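Local coordinates for takeout-like protein 1 (Epiphyas postvittana, PDB 3E8T) that binds ubiquinone-8 in a long internal pocket and probably serves as a carrier of hydrophobic ligands in the insect, at residues T173-T176 and F177-Q180. Residues are numbered along the deposited sequence; the frame is centred on the assembly and turned at random.
Sequences TMLT and FLNQ
The carbonyl oxygen of Met174 accepts the amide of Leu178, N to O 2.8 Å with 164° at the hydrogen, the shortest of four successive i to i+4 bonds that wind the last two turns of helix 168-180. Leu178 folds back over this bond: with CG beside its own backbone N (chi1 -65°), the branch carbon CG comes within 3.3 Å of Met174 O and 3.9 Å of Met174 SD. In Met174, CG is trans to the backbone N (chi1 174°), and a bend at chi2 brings the sulfur against both Leu178 and the Phe177 ring. That sulfur stands 4.1 Å from Phe177 CD2 and 5.2 Å from the ring centroid, an oblique Met-aromatic contact. Leu175 takes a looser part, its CD2 4.5 Å from Leu178 CD1. Beneath this apolar side lie Leu106 and Ile108 against Met174, and Phe158, Leu160 and Ile103 against Leu178, which also touches the ubiquinone-8. Replacing Leu178 with an alanine would probably open a gap beside the Met174 sulfur and take away a contact to the ligand. On the exposed side, Gln180 runs alongside Thr176, NE2 3.8 Å from CG2, while Thr176 OG1 bonds back to Asp172 O. The helix is thus two-faced: Thr173, Thr176 and Gln180 are exposed, whereas Met174 and Leu178 are buried, and Leu178 offers the quinone an apolar contact consistent with a carrier of lipid-like ligands.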
loop_
_atom_site.group_PDB
_atom_site.type_symbol
_atom_site.label_atom_id
_atom_site.label_comp_id
_atom_site.label_asym_id
_atom_site.label_seq_id
_atom_site.Cartn_x
_atom_site.Cartn_y
_atom_site.Cartn_z
ATOM N N THR A 173 -12.418 -0.138 -26.528
ATOM C CA THR A 173 -13.702 0.040 -25.840
ATOM C C THR A 173 -13.572 -0.256 -24.333
ATOM O O THR A 173 -14.055 0.504 -23.489
ATOM C CB THR A 173 -14.781 -0.821 -26.487
ATOM O OG1 THR A 173 -14.927 -0.395 -27.852
ATOM C CG2 THR A 173 -16.095 -0.675 -25.719
ATOM N N MET A 174 -12.851 -1.304 -23.965
ATOM C CA MET A 174 -12.658 -1.669 -22.565
ATOM C C MET A 174 -11.803 -0.673 -21.817
ATOM O O MET A 174 -12.117 -0.263 -20.714
ATOM C CB MET A 174 -12.056 -3.031 -22.459
ATOM C CG MET A 174 -11.683 -3.467 -21.065
ATOM S SD MET A 174 -13.114 -3.549 -19.917
ATOM C CE MET A 174 -13.935 -5.000 -20.597
ATOM N N LEU A 175 -10.727 -0.221 -22.449
ATOM C CA LEU A 175 -9.872 0.721 -21.744
ATOM C C LEU A 175 -10.590 2.020 -21.511
ATOM O O LEU A 175 -10.445 2.627 -20.447
ATOM C CB LEU A 175 -8.556 0.873 -22.488
ATOM C CG LEU A 175 -7.667 -0.393 -22.505
ATOM C CD1 LEU A 175 -6.462 -0.176 -23.421
ATOM C CD2 LEU A 175 -7.254 -0.817 -21.108
ATOM N N THR A 176 -11.375 2.459 -22.484
ATOM C CA THR A 176 -12.205 3.637 -22.321
ATOM C C THR A 176 -13.204 3.437 -21.155
ATOM O O THR A 176 -13.408 4.323 -20.332
ATOM C CB THR A 176 -12.945 3.944 -23.607
ATOM O OG1 THR A 176 -11.994 4.201 -24.670
ATOM C CG2 THR A 176 -13.918 5.097 -23.424
ATOM N N PHE A 177 -13.853 2.304 -21.140
ATOM C CA PHE A 177 -14.808 1.939 -20.091
ATOM C C PHE A 177 -14.154 1.975 -18.717
ATOM O O PHE A 177 -14.751 2.501 -17.778
ATOM C CB PHE A 177 -15.365 0.557 -20.435
ATOM C CG PHE A 177 -16.333 -0.014 -19.440
ATOM C CD1 PHE A 177 -17.655 0.321 -19.505
ATOM C CD2 PHE A 177 -15.955 -0.939 -18.511
ATOM C CE1 PHE A 177 -18.534 -0.252 -18.661
ATOM C CE2 PHE A 177 -16.832 -1.499 -17.687
ATOM C CZ PHE A 177 -18.121 -1.157 -17.745
ATOM N N LEU A 178 -12.985 1.384 -18.577
ATOM C CA LEU A 178 -12.339 1.387 -17.302
ATOM C C LEU A 178 -12.005 2.785 -16.810
ATOM O O LEU A 178 -12.235 3.140 -15.638
ATOM C CB LEU A 178 -11.107 0.503 -17.319
ATOM C CG LEU A 178 -11.389 -0.965 -17.525
ATOM C CD1 LEU A 178 -10.057 -1.747 -17.755
ATOM C CD2 LEU A 178 -12.186 -1.547 -16.361
ATOM N N ASN A 179 -11.462 3.603 -17.716
ATOM C CA ASN A 179 -11.103 4.927 -17.316
ATOM C C ASN A 179 -12.327 5.762 -17.001
ATOM O O ASN A 179 -12.285 6.607 -16.105
ATOM C CB ASN A 179 -10.275 5.584 -18.381
ATOM C CG ASN A 179 -8.879 5.138 -18.384
ATOM O OD1 ASN A 179 -8.434 4.321 -17.614
ATOM N ND2 ASN A 179 -8.110 5.853 -19.166
ATOM N N GLN A 180 -13.429 5.549 -17.711
ATOM C CA GLN A 180 -14.653 6.301 -17.396
ATOM C C GLN A 180 -15.243 5.927 -16.050
ATOM O O GLN A 180 -15.825 6.776 -15.355
ATOM C CB GLN A 180 -15.653 5.995 -18.463
ATOM C CG GLN A 180 -15.244 6.754 -19.685
ATOM C CD GLN A 180 -16.210 6.643 -20.797
ATOM O OE1 GLN A 180 -17.018 5.689 -20.871
ATOM N NE2 GLN A 180 -16.151 7.623 -21.707
#